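Local coordinates for extracellular solute-binding protein family 1 (PDB 4R2F) that probably captures sugars outside the cell for an uptake transporter, and here holds the glucose disaccharide laminaribiose, at residues D154-F165 / W266-T277. Numbering follows the deposited sequence.
Sequences DIRPLWYRKSLF and WKDSKAAYGMLT. With BGC (beta-D-glucopyranose), chain B; BGC (beta-D-glucopyranose), chain C.
R161 sets CG opposite its own backbone N (chi1 -176°) and turns at chi3, which carries its guanidinium to the end of helix 259-267; there NH1 gives W266 O a nearly straight, in-plane bond of 2.9 Å, while S269 OG sits over the face of the group. NH1 and NH2 are also salt-bridged to D286 and D290, respectively. R156 rests CB on M275 CG at 3.8 Å; the bend at chi2 (-80°) then brings NH1 beside T277 CG2 and the guanidinium to D154. Its NH1 and NH2 grip D154 end-on, one to each carboxylate oxygen, both arriving from above the carboxylate plane. D154 OD2 in turn accepts O2 of both glucose units, each at 2.6 Å. An alanine in place of R156 is likely to leave the D154 carboxylate without its countercharge and freer to turn away from the sugar. Between the arginines, W159 N and G274 N each bond the other residue's carbonyl O, and W159 NE1 makes a weak bond to T277 O at 2.8 Å. W159 CB packs on W266 CH2. This antiparallel pairing of 158-161 with 273-275 runs up to the glycan pocket of a periplasmic-binding-protein-like fold, as in SBP_bac_1 sugar receptors.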
# COMPACT_ATOMS: atom_id res chain seq x y z
N ASP A 154 4.77 2.22 1.52
CA ASP A 154 3.79 2.58 0.50
C ASP A 154 2.72 3.38 1.20
O ASP A 154 1.87 2.83 1.88
CB ASP A 154 3.24 1.33 -0.17
CG ASP A 154 2.27 1.62 -1.32
OD1 ASP A 154 2.21 2.77 -1.81
OD2 ASP A 154 1.55 0.69 -1.70
N ILE A 155 2.80 4.69 1.02
CA ILE A 155 1.93 5.66 1.67
C ILE A 155 0.84 6.14 0.69
O ILE A 155 0.99 6.00 -0.51
CB ILE A 155 2.79 6.86 2.17
CG1 ILE A 155 2.05 7.68 3.24
CG2 ILE A 155 3.25 7.74 1.02
CD1 ILE A 155 2.97 8.48 4.12
N ARG A 156 -0.24 6.69 1.24
CA ARG A 156 -1.48 7.00 0.51
C ARG A 156 -1.80 8.49 0.52
O ARG A 156 -2.63 8.96 1.31
CB ARG A 156 -2.65 6.20 1.09
CG ARG A 156 -2.56 4.71 0.80
CD ARG A 156 -3.02 4.39 -0.62
NE ARG A 156 -2.64 3.04 -1.02
CZ ARG A 156 -1.42 2.67 -1.38
NH1 ARG A 156 -0.45 3.56 -1.51
NH2 ARG A 156 -1.19 1.40 -1.70
N PRO A 157 -1.13 9.26 -0.35
CA PRO A 157 -1.39 10.68 -0.37
C PRO A 157 -2.65 11.02 -1.14
O PRO A 157 -3.10 10.25 -1.99
CB PRO A 157 -0.16 11.28 -1.08
CG PRO A 157 0.73 10.12 -1.43
CD PRO A 157 -0.12 8.88 -1.35
N LEU A 158 -3.19 12.18 -0.84
CA LEU A 158 -4.24 12.79 -1.64
C LEU A 158 -3.57 13.65 -2.71
O LEU A 158 -2.49 14.22 -2.48
CB LEU A 158 -5.15 13.61 -0.76
CG LEU A 158 -5.97 12.78 0.26
CD1 LEU A 158 -6.53 13.67 1.35
CD2 LEU A 158 -7.10 12.04 -0.42
N TRP A 159 -4.17 13.65 -3.89
CA TRP A 159 -3.65 14.37 -5.06
C TRP A 159 -4.78 15.17 -5.65
O TRP A 159 -5.95 14.81 -5.47
CB TRP A 159 -3.14 13.39 -6.14
CG TRP A 159 -1.93 12.65 -5.74
CD1 TRP A 159 -1.89 11.55 -4.95
CD2 TRP A 159 -0.56 12.95 -6.08
NE1 TRP A 159 -0.59 11.15 -4.76
CE2 TRP A 159 0.24 11.99 -5.45
CE3 TRP A 159 0.05 13.93 -6.86
CZ2 TRP A 159 1.63 11.98 -5.57
CZ3 TRP A 159 1.43 13.93 -6.98
CH2 TRP A 159 2.21 12.95 -6.35
N TYR A 160 -4.42 16.22 -6.40
CA TYR A 160 -5.39 17.00 -7.14
C TYR A 160 -4.82 17.50 -8.43
O TYR A 160 -3.60 17.56 -8.62
CB TYR A 160 -5.92 18.18 -6.30
CG TYR A 160 -4.98 19.36 -6.10
CD1 TYR A 160 -3.89 19.27 -5.22
CD2 TYR A 160 -5.23 20.59 -6.69
CE1 TYR A 160 -3.05 20.35 -5.00
CE2 TYR A 160 -4.39 21.68 -6.48
CZ TYR A 160 -3.30 21.57 -5.63
OH TYR A 160 -2.47 22.66 -5.42
N ARG A 161 -5.71 17.86 -9.34
CA ARG A 161 -5.31 18.45 -10.59
C ARG A 161 -5.72 19.93 -10.54
O ARG A 161 -6.91 20.26 -10.49
CB ARG A 161 -5.93 17.70 -11.76
CG ARG A 161 -5.50 18.19 -13.12
CD ARG A 161 -6.14 17.37 -14.23
NE ARG A 161 -5.37 16.19 -14.67
CZ ARG A 161 -4.31 16.21 -15.49
NH1 ARG A 161 -3.71 15.08 -15.86
NH2 ARG A 161 -3.81 17.35 -15.92
N LYS A 162 -4.74 20.80 -10.54
CA LYS A 162 -4.99 22.25 -10.41
C LYS A 162 -5.97 22.81 -11.44
O LYS A 162 -6.87 23.58 -11.09
CB LYS A 162 -3.70 23.04 -10.53
CG LYS A 162 -2.62 22.65 -9.54
CD LYS A 162 -1.39 23.53 -9.68
CE LYS A 162 -0.83 23.51 -11.09
NZ LYS A 162 0.63 23.69 -11.06
N SER A 163 -5.84 22.40 -12.69
CA SER A 163 -6.70 22.93 -13.76
C SER A 163 -8.17 22.63 -13.49
O SER A 163 -9.04 23.41 -13.82
CB SER A 163 -6.29 22.36 -15.12
OG SER A 163 -6.26 20.94 -15.12
N LEU A 164 -8.45 21.50 -12.85
CA LEU A 164 -9.83 21.11 -12.66
C LEU A 164 -10.46 21.79 -11.47
O LEU A 164 -11.68 22.00 -11.44
CB LEU A 164 -9.95 19.58 -12.51
CG LEU A 164 -9.64 18.84 -13.81
CD1 LEU A 164 -9.73 17.33 -13.64
CD2 LEU A 164 -10.60 19.30 -14.90
N PHE A 165 -9.64 22.13 -10.49
CA PHE A 165 -10.11 22.91 -9.36
C PHE A 165 -10.35 24.35 -9.82
O PHE A 165 -11.33 24.96 -9.42
CB PHE A 165 -9.13 22.84 -8.19
CG PHE A 165 -9.38 21.66 -7.30
CD1 PHE A 165 -9.05 20.37 -7.73
CD2 PHE A 165 -10.04 21.82 -6.09
CE1 PHE A 165 -9.33 19.28 -6.93
CE2 PHE A 165 -10.33 20.73 -5.30
CZ PHE A 165 -9.97 19.46 -5.70
N TRP A 266 -6.73 9.80 -14.12
CA TRP A 266 -5.75 10.79 -13.73
C TRP A 266 -5.03 11.38 -14.94
O TRP A 266 -4.94 12.59 -15.07
CB TRP A 266 -4.77 10.17 -12.74
CG TRP A 266 -5.32 10.16 -11.35
CD1 TRP A 266 -5.75 9.08 -10.63
CD2 TRP A 266 -5.53 11.31 -10.50
NE1 TRP A 266 -6.21 9.48 -9.40
CE2 TRP A 266 -6.08 10.85 -9.29
CE3 TRP A 266 -5.30 12.69 -10.65
CZ2 TRP A 266 -6.42 11.72 -8.24
CZ3 TRP A 266 -5.63 13.54 -9.60
CH2 TRP A 266 -6.15 13.05 -8.40
N LYS A 267 -4.54 10.54 -15.84
CA LYS A 267 -3.80 11.01 -17.01
C LYS A 267 -4.65 11.91 -17.91
O LYS A 267 -4.19 12.93 -18.37
CB LYS A 267 -3.28 9.83 -17.82
CG LYS A 267 -2.30 10.24 -18.92
CD LYS A 267 -2.03 9.12 -19.90
CE LYS A 267 -1.20 9.65 -21.05
NZ LYS A 267 -0.95 8.58 -22.04
N ASP A 268 -5.91 11.54 -18.12
CA ASP A 268 -6.78 12.22 -19.08
C ASP A 268 -7.68 13.31 -18.49
O ASP A 268 -8.67 13.69 -19.11
CB ASP A 268 -7.60 11.16 -19.83
CG ASP A 268 -6.71 10.11 -20.51
OD1 ASP A 268 -5.57 10.44 -20.90
OD2 ASP A 268 -7.11 8.95 -20.63
N SER A 269 -7.35 13.84 -17.31
CA SER A 269 -8.05 15.00 -16.73
C SER A 269 -9.52 14.74 -16.48
O SER A 269 -10.35 15.63 -16.63
CB SER A 269 -7.85 16.29 -17.56
OG SER A 269 -6.47 16.59 -17.62
N LYS A 270 -9.81 13.51 -16.07
CA LYS A 270 -11.14 13.15 -15.61
C LYS A 270 -11.17 13.22 -14.05
O LYS A 270 -12.15 13.69 -13.47
CB LYS A 270 -11.52 11.76 -16.15
CG LYS A 270 -12.82 11.74 -16.92
CD LYS A 270 -14.02 12.02 -16.02
CE LYS A 270 -15.28 12.16 -16.85
NZ LYS A 270 -16.49 12.10 -15.98
N ALA A 271 -10.09 12.80 -13.40
CA ALA A 271 -10.03 12.77 -11.94
C ALA A 271 -9.52 14.11 -11.44
O ALA A 271 -8.44 14.51 -11.82
CB ALA A 271 -9.08 11.66 -11.49
N ALA A 272 -10.26 14.77 -10.55
CA ALA A 272 -9.80 16.03 -9.97
C ALA A 272 -9.11 15.85 -8.63
O ALA A 272 -8.29 16.67 -8.26
CB ALA A 272 -10.95 17.01 -9.81
N TYR A 273 -9.47 14.81 -7.88
CA TYR A 273 -9.03 14.68 -6.50
C TYR A 273 -9.17 13.23 -6.09
O TYR A 273 -10.04 12.53 -6.61
CB TYR A 273 -9.85 15.62 -5.62
CG TYR A 273 -9.43 15.74 -4.16
CD1 TYR A 273 -8.43 16.63 -3.78
CD2 TYR A 273 -10.06 15.01 -3.18
CE1 TYR A 273 -8.05 16.75 -2.44
CE2 TYR A 273 -9.69 15.12 -1.84
CZ TYR A 273 -8.69 15.99 -1.47
OH TYR A 273 -8.34 16.13 -0.16
N GLY A 274 -8.28 12.75 -5.24
CA GLY A 274 -8.38 11.40 -4.72
C GLY A 274 -7.14 10.87 -4.04
O GLY A 274 -6.10 11.50 -4.03
N MET A 275 -7.25 9.66 -3.51
CA MET A 275 -6.18 9.03 -2.76
C MET A 275 -5.47 8.07 -3.68
O MET A 275 -6.09 7.24 -4.30
CB MET A 275 -6.76 8.27 -1.55
CG MET A 275 -5.76 7.53 -0.68
SD MET A 275 -6.44 6.21 0.35
CE MET A 275 -6.87 5.02 -0.89
N LEU A 276 -4.16 8.21 -3.79
CA LEU A 276 -3.38 7.25 -4.55
C LEU A 276 -2.05 6.90 -3.88
O LEU A 276 -2.01 6.42 -2.76
CB LEU A 276 -3.22 7.69 -6.00
CG LEU A 276 -2.97 6.59 -7.03
CD1 LEU A 276 -3.69 5.31 -6.66
CD2 LEU A 276 -3.34 7.02 -8.44
N THR A 277 -0.96 7.15 -4.59
CA THR A 277 0.37 6.74 -4.17
C THR A 277 1.36 7.85 -4.37
O THR A 277 1.07 8.85 -4.98
CB THR A 277 0.88 5.54 -4.98
OG1 THR A 277 1.18 5.96 -6.31
CG2 THR A 277 -0.14 4.43 -5.01
C2 BGC B . 0.18 -0.44 -4.66
C3 BGC B . -0.37 -1.73 -4.04
C4 BGC B . -1.73 -2.05 -4.67
C5 BGC B . -1.61 -2.07 -6.22
C6 BGC B . -2.92 -2.45 -6.92
C1 BGC B . 0.17 -0.54 -6.19
O1 BGC B . 0.59 0.68 -6.79
O2 BGC B . 1.50 -0.19 -4.16
O3 BGC B . -0.41 -1.56 -2.59
O4 BGC B . -2.27 -3.32 -4.26
O5 BGC B . -1.19 -0.79 -6.62
O6 BGC B . -3.98 -1.60 -6.49
C2 BGC C . 0.41 -2.43 -0.54
C3 BGC C . 0.66 -3.77 0.16
C4 BGC C . -0.66 -4.51 0.33
C5 BGC C . -1.36 -4.65 -1.02
C6 BGC C . -2.75 -5.29 -0.88
C1 BGC C . -0.21 -2.76 -1.88
O2 BGC C . 1.63 -1.70 -0.70
O3 BGC C . 1.28 -3.57 1.43
O4 BGC C . -0.41 -5.83 0.82
O5 BGC C . -1.48 -3.38 -1.65
O6 BGC C . -3.65 -4.47 -0.09
O HOH W 1 -6.75 14.18 -14.02
O HOH W 2 -7.30 19.72 -17.34